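Local atomic coordinates of fatty acid synthase 1, isoform A (PDB entry 6FN6), a protein that probably catalyses the NADPH-dependent synthesis of long-chain saturated fatty acids from acetyl-CoA and malonyl-CoA, this chain being its dehydratase, enoylreductase and ketoreductase region. Residues T44-Q49 with H54-V59; G36-A41 with T194-A199; I171-T176 with A237-R242; L40-F45 with I201-H206. One frame throughout, in Å; residues are numbered along the deposited sequence.

How the interactions relate
All four contacts lie in the dehydratase region, and the residues that meet in each are buried. Interactions 1, 2 and 4 all use helix 34-48. Interaction 1 folds its C-terminal end back on the chain that leads into strand 58-65, within the N-terminal hotdog. Interactions 2 and 4 carry the same helix across to the C-terminal hotdog, in 2 at strand 191-201, in 4 at the end of that strand and the start of helix 203-210. Interaction 3 stays within the C-terminal hotdog, setting helix 170-183 on strand 239-248. The chemistry is apolar throughout: methyl packing in 1, methionine packing in 2 and 3, and a CH-pi contact in 4. Interactions 2 and 3 lie closer to the predicted catalytic pair.

Interaction 1: T44-Q49 with H54-V59; sequences TFAKMQ and HKTPVV
Ala-46 and Thr-56 carry the closest packing between the end of helix 34-48 and the chain that follows it. Ala-46 CB lies 3.6 Å from Thr-56 OG1 and 3.7 Å from Thr-56 CB. Thr-56 CG2 is at 4.0 Å from Ala-46 CB. The helix methyl therefore meets both branches of the threonine. This is van der Waals contact.

A second apolar contact is looser. Phe-45 CD2 comes to 4.4 Å from Val-58 CG1. The valine methyl stands at the ring edge, near its plane, and not over a face. With CG opposite the backbone N (chi1 -176°), the ring reaches out from the helix and turns its CD2 edge to the valine.

No hydrogen bond joins the two segments. The threonine hydroxyl is nevertheless satisfied, because Thr-56 OG1 is hydrogen-bonded to the backbone O of Glu-52. That bond ties Thr-56 back to the turn after the helix and holds its hydroxyl beside Ala-46.

The contact belongs to the N-terminal hotdog as predicted for this region, where the helix packs on the sheet. The Phe-45 ring also meets Phe-83 of strand 76-83 and touches Ile-106. Val-58 is joined by backbone hydrogen bonding to Ile-201, at the end of strand 191-201.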
loop_
_atom_site.group_PDB
_atom_site.type_symbol
_atom_site.label_atom_id
_atom_site.label_comp_id
_atom_site.label_asym_id
_atom_site.label_seq_id
_atom_site.Cartn_x
_atom_site.Cartn_y
_atom_site.Cartn_z
ATOM N N THR A 44 9.798 -16.004 -23.450
ATOM C CA THR A 44 10.041 -14.767 -24.181
ATOM C C THR A 44 11.120 -13.922 -23.515
ATOM O O THR A 44 11.933 -13.300 -24.196
ATOM C CB THR A 44 8.759 -13.921 -24.308
ATOM O OG1 THR A 44 8.168 -13.742 -23.014
ATOM C CG2 THR A 44 7.760 -14.599 -25.239
ATOM N N PHE A 45 11.130 -13.904 -22.187
ATOM C CA PHE A 45 12.107 -13.112 -21.446
ATOM C C PHE A 45 13.529 -13.606 -21.687
ATOM O O PHE A 45 14.461 -12.809 -21.799
ATOM C CB PHE A 45 11.795 -13.133 -19.950
ATOM C CG PHE A 45 12.709 -12.265 -19.134
ATOM C CD1 PHE A 45 12.672 -10.885 -19.262
ATOM C CD2 PHE A 45 13.596 -12.826 -18.233
ATOM C CE1 PHE A 45 13.511 -10.082 -18.512
ATOM C CE2 PHE A 45 14.435 -12.027 -17.479
ATOM C CZ PHE A 45 14.392 -10.654 -17.619
ATOM N N ALA A 46 13.695 -14.922 -21.763
ATOM C CA ALA A 46 15.006 -15.503 -22.019
ATOM C C ALA A 46 15.436 -15.239 -23.458
ATOM O O ALA A 46 16.621 -15.058 -23.744
ATOM C CB ALA A 46 14.988 -16.996 -21.737
ATOM N N LYS A 47 14.461 -15.213 -24.358
ATOM C CA LYS A 47 14.733 -15.025 -25.775
ATOM C C LYS A 47 15.338 -13.644 -26.034
ATOM O O LYS A 47 16.321 -13.520 -26.765
ATOM C CB LYS A 47 13.456 -15.220 -26.595
ATOM C CG LYS A 47 13.708 -15.503 -28.069
ATOM C CD LYS A 47 12.420 -15.853 -28.801
ATOM C CE LYS A 47 12.654 -16.030 -30.296
ATOM N NZ LYS A 47 13.535 -17.200 -30.589
ATOM N N MET A 48 14.757 -12.611 -25.429
ATOM C CA MET A 48 15.238 -11.247 -25.640
ATOM C C MET A 48 16.568 -11.025 -24.928
ATOM O O MET A 48 17.343 -10.148 -25.310
ATOM C CB MET A 48 14.217 -10.203 -25.166
ATOM C CG MET A 48 13.544 -10.478 -23.830
ATOM S SD MET A 48 12.239 -9.287 -23.451
ATOM C CE MET A 48 11.063 -9.599 -24.768
ATOM N N GLN A 49 16.827 -11.808 -23.885
ATOM C CA GLN A 49 18.119 -11.763 -23.207
ATOM C C GLN A 49 19.186 -12.465 -24.042
ATOM O O GLN A 49 20.375 -12.374 -23.744
ATOM C CB GLN A 49 18.030 -12.396 -21.820
ATOM C CG GLN A 49 17.235 -11.569 -20.825
ATOM C CD GLN A 49 18.011 -10.371 -20.319
ATOM O OE1 GLN A 49 19.242 -10.345 -20.377
ATOM N NE2 GLN A 49 17.296 -9.366 -19.826
ATOM N N HIS A 54 15.401 -22.928 -21.686
ATOM C CA HIS A 54 15.763 -24.121 -20.925
ATOM C C HIS A 54 17.214 -24.029 -20.455
ATOM O O HIS A 54 17.684 -24.880 -19.701
ATOM C CB HIS A 54 15.547 -25.394 -21.751
ATOM C CG HIS A 54 16.310 -25.427 -23.039
ATOM N ND1 HIS A 54 15.833 -24.865 -24.203
ATOM C CD2 HIS A 54 17.510 -25.973 -23.349
ATOM C CE1 HIS A 54 16.709 -25.054 -25.172
ATOM N NE2 HIS A 54 17.737 -25.723 -24.681
ATOM N N LYS A 55 17.914 -22.991 -20.905
ATOM C CA LYS A 55 19.287 -22.739 -20.483
ATOM C C LYS A 55 19.347 -21.523 -19.560
ATOM O O LYS A 55 20.421 -21.133 -19.102
ATOM C CB LYS A 55 20.182 -22.488 -21.702
ATOM C CG LYS A 55 20.398 -23.682 -22.619
ATOM C CD LYS A 55 21.445 -24.640 -22.087
ATOM C CE LYS A 55 21.703 -25.769 -23.076
ATOM N NZ LYS A 55 22.274 -25.270 -24.365
ATOM N N THR A 56 18.185 -20.939 -19.278
ATOM C CA THR A 56 18.112 -19.675 -18.552
ATOM C C THR A 56 17.302 -19.785 -17.262
ATOM O O THR A 56 16.075 -19.870 -17.308
ATOM C CB THR A 56 17.482 -18.573 -19.429
ATOM O OG1 THR A 56 18.118 -18.551 -20.712
ATOM C CG2 THR A 56 17.631 -17.212 -18.771
ATOM N N PRO A 57 17.981 -19.778 -16.103
ATOM C CA PRO A 57 17.241 -19.773 -14.836
ATOM C C PRO A 57 16.633 -18.406 -14.530
ATOM O O PRO A 57 17.230 -17.385 -14.865
ATOM C CB PRO A 57 18.310 -20.145 -13.807
ATOM C CG PRO A 57 19.582 -19.675 -14.402
ATOM C CD PRO A 57 19.437 -19.853 -15.887
ATOM N N VAL A 58 15.452 -18.385 -13.919
ATOM C CA VAL A 58 14.779 -17.125 -13.614
ATOM C C VAL A 58 14.103 -17.172 -12.247
ATOM O O VAL A 58 13.900 -18.242 -11.678
ATOM C CB VAL A 58 13.750 -16.765 -14.707
ATOM C CG1 VAL A 58 14.441 -16.589 -16.058
ATOM C CG2 VAL A 58 12.653 -17.827 -14.787
ATOM N N VAL A 59 13.769 -15.994 -11.729
ATOM C CA VAL A 59 13.020 -15.874 -10.485
ATOM C C VAL A 59 11.828 -14.954 -10.706
ATOM O O VAL A 59 11.995 -13.761 -10.964
ATOM C CB VAL A 59 13.909 -15.354 -9.340
ATOM C CG1 VAL A 59 13.082 -15.107 -8.081
ATOM C CG2 VAL A 59 15.033 -16.328 -9.054
#

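Interaction 2: G36-A41 with T194-A199; sequences GYMTLA and TRIERA
Met-38 reaches from helix 34-48 to both Ile-196 and Ala-199 of strand 191-201. The contact is apolar. Met-38 SD lies 4.1 Å from Ile-196 CD1, where the two side chains cross at about a right angle. The chain then bends at its last torsion (chi3 55°). This takes the terminal methyl to the alanine, with Met-38 CE 3.8 Å from Ala-199 CB. Sulfur and methyl thus serve different partners.

Ile-196 and Ala-199 are three residues apart, yet both point at the helix. A corner at Glu-197 and a classic beta bulge explain this. Glu-197 and Arg-198 both face Arg-242 there, which breaks the regular alternation of the strand.

No polar bond crosses between the segments. Arg-198 forms salt bridges with Glu-61 and Glu-113. Its pairing with Glu-197 is long, at 4.0 Å from Arg-198 NH1 to Glu-197 OE2.

The side chain of Met-38 is about 9 Å from that of Asp-175, the predicted proton donor, and also packs on Met-60 and Leu-63. A helix of the N-terminal hotdog resting on a strand of the C-terminal one is what the double hotdog fold of these dehydratases brings together.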
loop_
_atom_site.group_PDB
_atom_site.type_symbol
_atom_site.label_atom_id
_atom_site.label_comp_id
_atom_site.label_asym_id
_atom_site.label_seq_id
_atom_site.Cartn_x
_atom_site.Cartn_y
_atom_site.Cartn_z
ATOM N N GLY A 36 0.884 -21.864 -17.677
ATOM C CA GLY A 36 1.069 -21.551 -19.080
ATOM C C GLY A 36 1.629 -20.152 -19.230
ATOM O O GLY A 36 2.580 -19.925 -19.977
ATOM N N TYR A 37 1.026 -19.210 -18.512
ATOM C CA TYR A 37 1.480 -17.827 -18.515
ATOM C C TYR A 37 2.922 -17.714 -18.051
ATOM O O TYR A 37 3.734 -17.037 -18.674
ATOM C CB TYR A 37 0.603 -16.980 -17.603
ATOM C CG TYR A 37 -0.782 -16.734 -18.134
ATOM C CD1 TYR A 37 -0.991 -15.942 -19.251
ATOM C CD2 TYR A 37 -1.884 -17.283 -17.502
ATOM C CE1 TYR A 37 -2.267 -15.712 -19.728
ATOM C CE2 TYR A 37 -3.154 -17.063 -17.962
ATOM C CZ TYR A 37 -3.347 -16.275 -19.074
ATOM O OH TYR A 37 -4.630 -16.066 -19.517
ATOM N N MET A 38 3.227 -18.391 -16.951
ATOM C CA MET A 38 4.557 -18.345 -16.370
ATOM C C MET A 38 5.583 -18.814 -17.392
ATOM O O MET A 38 6.652 -18.224 -17.528
ATOM C CB MET A 38 4.615 -19.207 -15.110
ATOM C CG MET A 38 3.626 -18.790 -14.034
ATOM S SD MET A 38 3.506 -19.951 -12.657
ATOM C CE MET A 38 5.216 -20.058 -12.142
ATOM N N THR A 39 5.240 -19.864 -18.130
ATOM C CA THR A 39 6.123 -20.400 -19.157
ATOM C C THR A 39 6.327 -19.379 -20.273
ATOM O O THR A 39 7.446 -19.184 -20.740
ATOM C CB THR A 39 5.570 -21.713 -19.744
ATOM O OG1 THR A 39 5.470 -22.692 -18.704
ATOM C CG2 THR A 39 6.477 -22.248 -20.852
ATOM N N LEU A 40 5.241 -18.748 -20.714
ATOM C CA LEU A 40 5.321 -17.728 -21.754
ATOM C C LEU A 40 6.215 -16.571 -21.320
ATOM O O LEU A 40 7.053 -16.102 -22.090
ATOM C CB LEU A 40 3.929 -17.200 -22.105
ATOM C CG LEU A 40 2.953 -18.162 -22.792
ATOM C CD1 LEU A 40 1.674 -17.428 -23.167
ATOM C CD2 LEU A 40 3.574 -18.819 -24.024
ATOM N N ALA A 41 6.031 -16.114 -20.086
ATOM C CA ALA A 41 6.848 -15.035 -19.545
ATOM C C ALA A 41 8.298 -15.488 -19.452
ATOM O O ALA A 41 9.223 -14.737 -19.762
ATOM C CB ALA A 41 6.332 -14.606 -18.179
ATOM N N THR A 194 -4.633 -17.627 -7.567
ATOM C CA THR A 194 -4.801 -16.175 -7.566
ATOM C C THR A 194 -3.448 -15.484 -7.562
ATOM O O THR A 194 -3.200 -14.570 -8.350
ATOM C CB THR A 194 -5.611 -15.700 -6.346
ATOM O OG1 THR A 194 -6.919 -16.279 -6.382
ATOM C CG2 THR A 194 -5.731 -14.177 -6.322
ATOM N N ARG A 195 -2.571 -15.933 -6.672
ATOM C CA ARG A 195 -1.260 -15.322 -6.522
ATOM C C ARG A 195 -0.183 -16.362 -6.262
ATOM O O ARG A 195 -0.461 -17.452 -5.762
ATOM C CB ARG A 195 -1.273 -14.307 -5.376
ATOM C CG ARG A 195 -1.713 -12.913 -5.780
ATOM C CD ARG A 195 -1.772 -11.979 -4.582
ATOM N NE ARG A 195 -3.015 -12.134 -3.825
ATOM C CZ ARG A 195 -3.091 -12.454 -2.534
ATOM N NH1 ARG A 195 -1.996 -12.666 -1.810
ATOM N NH2 ARG A 195 -4.280 -12.563 -1.958
ATOM N N ILE A 196 1.045 -16.012 -6.624
ATOM C CA ILE A 196 2.221 -16.775 -6.235
ATOM C C ILE A 196 3.296 -15.756 -5.876
ATOM O O ILE A 196 3.687 -14.939 -6.710
ATOM C CB ILE A 196 2.700 -17.732 -7.341
ATOM C CG1 ILE A 196 1.561 -18.654 -7.775
ATOM C CG2 ILE A 196 3.882 -18.555 -6.839
ATOM C CD1 ILE A 196 1.913 -19.598 -8.912
ATOM N N GLU A 197 3.753 -15.796 -4.630
ATOM C CA GLU A 197 4.715 -14.821 -4.137
ATOM C C GLU A 197 6.060 -14.980 -4.836
ATOM O O GLU A 197 6.654 -13.997 -5.284
ATOM C CB GLU A 197 4.886 -14.956 -2.622
ATOM C CG GLU A 197 5.868 -13.959 -2.017
ATOM C CD GLU A 197 7.153 -14.609 -1.542
ATOM O OE1 GLU A 197 7.073 -15.607 -0.792
ATOM O OE2 GLU A 197 8.243 -14.125 -1.919
ATOM N N ARG A 198 6.540 -16.216 -4.930
ATOM C CA ARG A 198 7.840 -16.469 -5.539
ATOM C C ARG A 198 7.876 -17.812 -6.259
ATOM O O ARG A 198 7.379 -18.819 -5.755
ATOM C CB ARG A 198 8.933 -16.414 -4.470
ATOM C CG ARG A 198 10.341 -16.258 -5.014
ATOM C CD ARG A 198 11.365 -16.310 -3.889
ATOM N NE ARG A 198 12.603 -15.610 -4.232
ATOM C CZ ARG A 198 12.813 -14.311 -4.034
ATOM N NH1 ARG A 198 11.866 -13.549 -3.495
ATOM N NH2 ARG A 198 13.974 -13.767 -4.378
ATOM N N ALA A 199 8.474 -17.813 -7.445
ATOM C CA ALA A 199 8.644 -19.028 -8.226
ATOM C C ALA A 199 10.071 -19.114 -8.748
ATOM O O ALA A 199 10.443 -18.400 -9.677
ATOM C CB ALA A 199 7.651 -19.067 -9.376
#

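Interaction 3: I171-T176 with A237-R242; sequences ISFMDT and AGVELR
Val-239 points its two methyls at Phe-173 and Met-174 of helix 170-183. With CG1 opposite the backbone N (chi1 -175°), CG1 falls to the Met-174 sulfur and CG2 to the Phe-173 ring. Val-239 CG2 stands at the edge of that ring, in its plane, 3.9 Å from Phe-173 CE2. The two side chains run past each other in opposite directions. Met-174 instead crosses the valine at about a right angle. Its SD is 4.0 Å from Val-239 CG1, and Met-174 CG lies 4.0 Å from Val-239 CG2. A bend at chi3 (-69°) then turns the terminal methyl away from the valine.

This is the helix-on-sheet packing of the C-terminal hotdog. The helix also holds Asp-175, the predicted proton donor of the dehydratase, which points away from the strand and is hydrogen-bonded to Gln-179. An alanine in place of Val-239 is likely to open a gap beside Phe-173 CE2 and Met-174 SD, setting the methionine freer to turn.

The other face of the strand is charged. Arg-242 NE donates to Glu-240 OE2 at 2.9 Å in a salt bridge, with the oxygen tilted 26° out of the guanidinium plane. Lys-235 pairs with the second oxygen, Glu-240 OE1.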
loop_
_atom_site.group_PDB
_atom_site.type_symbol
_atom_site.label_atom_id
_atom_site.label_comp_id
_atom_site.label_asym_id
_atom_site.label_seq_id
_atom_site.Cartn_x
_atom_site.Cartn_y
_atom_site.Cartn_z
ATOM N N ILE A 171 4.836 -26.659 -18.712
ATOM C CA ILE A 171 3.497 -26.189 -18.374
ATOM C C ILE A 171 2.742 -27.265 -17.598
ATOM O O ILE A 171 2.240 -27.013 -16.502
ATOM C CB ILE A 171 2.720 -25.766 -19.636
ATOM C CG1 ILE A 171 3.402 -24.559 -20.288
ATOM C CG2 ILE A 171 1.253 -25.457 -19.292
ATOM C CD1 ILE A 171 2.823 -24.160 -21.634
ATOM N N SER A 172 2.672 -28.467 -18.156
ATOM C CA SER A 172 1.944 -29.551 -17.509
ATOM C C SER A 172 2.576 -29.876 -16.163
ATOM O O SER A 172 1.877 -30.054 -15.165
ATOM C CB SER A 172 1.911 -30.797 -18.397
ATOM O OG SER A 172 3.132 -31.514 -18.331
ATOM N N PHE A 173 3.903 -29.952 -16.138
ATOM C CA PHE A 173 4.609 -30.337 -14.925
ATOM C C PHE A 173 4.362 -29.350 -13.789
ATOM O O PHE A 173 4.020 -29.749 -12.674
ATOM C CB PHE A 173 6.108 -30.450 -15.188
ATOM C CG PHE A 173 6.911 -30.697 -13.948
ATOM C CD1 PHE A 173 7.027 -31.972 -13.428
ATOM C CD2 PHE A 173 7.539 -29.651 -13.296
ATOM C CE1 PHE A 173 7.760 -32.202 -12.281
ATOM C CE2 PHE A 173 8.274 -29.876 -12.148
ATOM C CZ PHE A 173 8.384 -31.152 -11.639
ATOM N N MET A 174 4.538 -28.062 -14.066
ATOM C CA MET A 174 4.336 -27.045 -13.045
ATOM C C MET A 174 2.867 -26.996 -12.629
ATOM O O MET A 174 2.556 -26.692 -11.480
ATOM C CB MET A 174 4.812 -25.674 -13.541
ATOM C CG MET A 174 6.336 -25.527 -13.530
ATOM S SD MET A 174 6.931 -23.822 -13.613
ATOM C CE MET A 174 6.466 -23.363 -15.284
ATOM N N ASP A 175 1.965 -27.305 -13.556
ATOM C CA ASP A 175 0.541 -27.347 -13.229
ATOM C C ASP A 175 0.245 -28.445 -12.209
ATOM O O ASP A 175 -0.507 -28.228 -11.264
ATOM C CB ASP A 175 -0.304 -27.567 -14.484
ATOM C CG ASP A 175 -1.794 -27.497 -14.199
ATOM O OD1 ASP A 175 -2.232 -26.538 -13.533
ATOM O OD2 ASP A 175 -2.532 -28.403 -14.639
ATOM N N THR A 176 0.832 -29.622 -12.400
ATOM C CA THR A 176 0.611 -30.734 -11.478
ATOM C C THR A 176 1.120 -30.388 -10.078
ATOM O O THR A 176 0.643 -30.938 -9.088
ATOM C CB THR A 176 1.285 -32.035 -11.969
ATOM O OG1 THR A 176 2.673 -31.803 -12.227
ATOM C CG2 THR A 176 0.608 -32.537 -13.233
ATOM N N ALA A 237 12.052 -30.897 -7.783
ATOM C CA ALA A 237 13.200 -30.782 -8.671
ATOM C C ALA A 237 13.651 -29.324 -8.806
ATOM O O ALA A 237 14.044 -28.703 -7.818
ATOM C CB ALA A 237 12.869 -31.380 -10.037
ATOM N N GLY A 238 13.597 -28.780 -10.019
ATOM C CA GLY A 238 14.128 -27.455 -10.286
ATOM C C GLY A 238 13.151 -26.323 -10.045
ATOM O O GLY A 238 13.517 -25.152 -10.146
ATOM N N VAL A 239 11.907 -26.670 -9.733
ATOM C CA VAL A 239 10.863 -25.676 -9.520
ATOM C C VAL A 239 10.571 -25.534 -8.027
ATOM O O VAL A 239 10.387 -26.524 -7.322
ATOM C CB VAL A 239 9.580 -26.036 -10.299
ATOM C CG1 VAL A 239 8.541 -24.925 -10.166
ATOM C CG2 VAL A 239 9.896 -26.298 -11.767
ATOM N N GLU A 240 10.541 -24.295 -7.554
ATOM C CA GLU A 240 10.220 -24.013 -6.160
ATOM C C GLU A 240 9.180 -22.896 -6.081
ATOM O O GLU A 240 9.426 -21.779 -6.535
ATOM C CB GLU A 240 11.486 -23.628 -5.392
ATOM C CG GLU A 240 11.316 -23.595 -3.888
ATOM C CD GLU A 240 12.558 -23.101 -3.172
ATOM O OE1 GLU A 240 13.532 -23.875 -3.066
ATOM O OE2 GLU A 240 12.559 -21.942 -2.712
ATOM N N LEU A 241 8.022 -23.204 -5.507
ATOM C CA LEU A 241 6.909 -22.258 -5.464
ATOM C C LEU A 241 6.562 -21.859 -4.032
ATOM O O LEU A 241 6.227 -22.706 -3.207
ATOM C CB LEU A 241 5.682 -22.857 -6.157
ATOM C CG LEU A 241 5.901 -23.297 -7.608
ATOM C CD1 LEU A 241 4.673 -24.005 -8.153
ATOM C CD2 LEU A 241 6.270 -22.110 -8.495
ATOM N N ARG A 242 6.655 -20.563 -3.743
ATOM C CA ARG A 242 6.380 -20.047 -2.405
ATOM C C ARG A 242 5.126 -19.174 -2.391
ATOM O O ARG A 242 4.836 -18.477 -3.363
ATOM C CB ARG A 242 7.571 -19.233 -1.891
ATOM C CG ARG A 242 8.925 -19.898 -2.090
ATOM C CD ARG A 242 10.034 -19.071 -1.466
ATOM N NE ARG A 242 11.351 -19.422 -1.991
ATOM C CZ ARG A 242 12.482 -18.815 -1.645
ATOM N NH1 ARG A 242 12.461 -17.818 -0.769
ATOM N NH2 ARG A 242 13.634 -19.200 -2.177
#

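Interaction 4: L40-F45 with I201-H206; sequences LAWQTF and INPAKH
Leu-40 O is gripped twice, by Thr-44 N at 3.1 Å and by Thr-44 OG1 at 2.8 Å. The two donors come from opposite faces of its carbonyl plane. These bonds lie within helix 34-48 of the N-terminal hotdog, which here meets the C-terminal hotdog of the double hotdog fold. Trp-42 makes the contact.

Ile-201 CG2 sits over one face of the indole in a CH-pi contact. It is 3.8 Å from the centroid of the six-membered ring and 22° off the ring normal. The methyl is displaced toward the rim and lies 3.5 Å from Trp-42 CH2. Ile-201 CD1 reaches farther back, to 4.1 Å from Trp-42 CE3. Pro-203 comes from another direction, at the ring edge, with its CG 3.7 Å from Trp-42 CZ2.

Trp-42 CG is swung opposite the backbone N (chi1 178°), which carries the indole outward to Ile-201 and Pro-203. Its NE1 is hydrogen-bonded to Thr-56 O, a bond that restrains the ring's rotation. A leucine here would probably leave Thr-56 O without this donor and uncover the methyl of Ile-201.

Pro-203 opens helix 203-210, and Asn-202 is its N-cap. Lys-205 N donates to Asn-202 OD1 at 3.2 Å, from above the carbonyl plane of the asparagine.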
loop_
_atom_site.group_PDB
_atom_site.type_symbol
_atom_site.label_atom_id
_atom_site.label_comp_id
_atom_site.label_asym_id
_atom_site.label_seq_id
_atom_site.Cartn_x
_atom_site.Cartn_y
_atom_site.Cartn_z
ATOM N N LEU A 40 5.241 -18.748 -20.714
ATOM C CA LEU A 40 5.321 -17.728 -21.754
ATOM C C LEU A 40 6.215 -16.571 -21.320
ATOM O O LEU A 40 7.053 -16.102 -22.090
ATOM C CB LEU A 40 3.929 -17.200 -22.105
ATOM C CG LEU A 40 2.953 -18.162 -22.792
ATOM C CD1 LEU A 40 1.674 -17.428 -23.167
ATOM C CD2 LEU A 40 3.574 -18.819 -24.024
ATOM N N ALA A 41 6.031 -16.114 -20.086
ATOM C CA ALA A 41 6.848 -15.035 -19.545
ATOM C C ALA A 41 8.298 -15.488 -19.452
ATOM O O ALA A 41 9.223 -14.737 -19.762
ATOM C CB ALA A 41 6.332 -14.606 -18.179
ATOM N N TRP A 42 8.483 -16.733 -19.031
ATOM C CA TRP A 42 9.810 -17.312 -18.896
ATOM C C TRP A 42 10.505 -17.408 -20.252
ATOM O O TRP A 42 11.655 -16.993 -20.403
ATOM C CB TRP A 42 9.705 -18.695 -18.250
ATOM C CG TRP A 42 11.001 -19.424 -18.105
ATOM C CD1 TRP A 42 12.256 -18.890 -18.129
ATOM C CD2 TRP A 42 11.167 -20.833 -17.915
ATOM N NE1 TRP A 42 13.195 -19.882 -17.965
ATOM C CE2 TRP A 42 12.550 -21.084 -17.832
ATOM C CE3 TRP A 42 10.278 -21.908 -17.806
ATOM C CZ2 TRP A 42 13.064 -22.363 -17.645
ATOM C CZ3 TRP A 42 10.793 -23.179 -17.621
ATOM C CH2 TRP A 42 12.173 -23.395 -17.544
ATOM N N GLN A 43 9.801 -17.961 -21.234
ATOM C CA GLN A 43 10.375 -18.187 -22.555
ATOM C C GLN A 43 10.769 -16.886 -23.246
ATOM O O GLN A 43 11.937 -16.684 -23.580
ATOM C CB GLN A 43 9.389 -18.962 -23.430
ATOM C CG GLN A 43 9.328 -20.445 -23.105
ATOM C CD GLN A 43 8.309 -21.188 -23.941
ATOM O OE1 GLN A 43 7.445 -20.583 -24.574
ATOM N NE2 GLN A 43 8.406 -22.512 -23.948
ATOM N N THR A 44 9.798 -16.004 -23.450
ATOM C CA THR A 44 10.041 -14.767 -24.181
ATOM C C THR A 44 11.120 -13.922 -23.515
ATOM O O THR A 44 11.933 -13.300 -24.196
ATOM C CB THR A 44 8.759 -13.921 -24.308
ATOM O OG1 THR A 44 8.168 -13.742 -23.014
ATOM C CG2 THR A 44 7.760 -14.599 -25.239
ATOM N N PHE A 45 11.130 -13.904 -22.187
ATOM C CA PHE A 45 12.107 -13.112 -21.446
ATOM C C PHE A 45 13.529 -13.606 -21.687
ATOM O O PHE A 45 14.461 -12.809 -21.799
ATOM C CB PHE A 45 11.795 -13.133 -19.950
ATOM C CG PHE A 45 12.709 -12.265 -19.134
ATOM C CD1 PHE A 45 12.672 -10.885 -19.262
ATOM C CD2 PHE A 45 13.596 -12.826 -18.233
ATOM C CE1 PHE A 45 13.511 -10.082 -18.512
ATOM C CE2 PHE A 45 14.435 -12.027 -17.479
ATOM C CZ PHE A 45 14.392 -10.654 -17.619
ATOM N N ILE A 201 12.900 -21.054 -10.714
ATOM C CA ILE A 201 13.055 -22.067 -11.748
ATOM C C ILE A 201 14.540 -22.270 -12.040
ATOM O O ILE A 201 15.251 -21.329 -12.397
ATOM C CB ILE A 201 12.282 -21.688 -13.022
ATOM C CG1 ILE A 201 10.817 -21.396 -12.679
ATOM C CG2 ILE A 201 12.375 -22.812 -14.052
ATOM C CD1 ILE A 201 10.008 -20.845 -13.832
ATOM N N ASN A 202 14.992 -23.512 -11.887
ATOM C CA ASN A 202 16.394 -23.872 -12.071
ATOM C C ASN A 202 16.514 -24.984 -13.114
ATOM O O ASN A 202 16.529 -26.164 -12.763
ATOM C CB ASN A 202 17.000 -24.324 -10.742
ATOM C CG ASN A 202 18.503 -24.475 -10.804
ATOM O OD1 ASN A 202 19.086 -24.623 -11.880
ATOM N ND2 ASN A 202 19.143 -24.450 -9.642
ATOM N N PRO A 203 16.603 -24.614 -14.402
ATOM C CA PRO A 203 16.603 -25.621 -15.471
ATOM C C PRO A 203 17.790 -26.579 -15.417
ATOM O O PRO A 203 17.619 -27.778 -15.639
ATOM C CB PRO A 203 16.663 -24.779 -16.753
ATOM C CG PRO A 203 16.334 -23.385 -16.342
ATOM C CD PRO A 203 16.766 -23.250 -14.929
ATOM N N ALA A 204 18.976 -26.053 -15.123
ATOM C CA ALA A 204 20.183 -26.868 -15.072
ATOM C C ALA A 204 20.028 -27.986 -14.048
ATOM O O ALA A 204 20.331 -29.147 -14.323
ATOM C CB ALA A 204 21.389 -26.008 -14.741
ATOM N N LYS A 205 19.548 -27.620 -12.867
ATOM C CA LYS A 205 19.336 -28.568 -11.782
ATOM C C LYS A 205 18.254 -29.582 -12.145
ATOM O O LYS A 205 18.331 -30.753 -11.772
ATOM C CB LYS A 205 18.949 -27.815 -10.508
ATOM C CG LYS A 205 18.809 -28.673 -9.264
ATOM C CD LYS A 205 17.727 -28.106 -8.360
ATOM C CE LYS A 205 18.002 -28.373 -6.894
ATOM N NZ LYS A 205 16.967 -27.740 -6.027
ATOM N N HIS A 206 17.245 -29.115 -12.870
ATOM C CA HIS A 206 16.113 -29.947 -13.253
ATOM C C HIS A 206 16.549 -31.120 -14.131
ATOM O O HIS A 206 16.177 -32.266 -13.879
ATOM C CB HIS A 206 15.068 -29.104 -13.985
ATOM C CG HIS A 206 13.720 -29.749 -14.073
ATOM N ND1 HIS A 206 12.850 -29.803 -13.005
ATOM C CD2 HIS A 206 13.089 -30.360 -15.103
ATOM C CE1 HIS A 206 11.743 -30.421 -13.372
ATOM N NE2 HIS A 206 11.861 -30.770 -14.641
#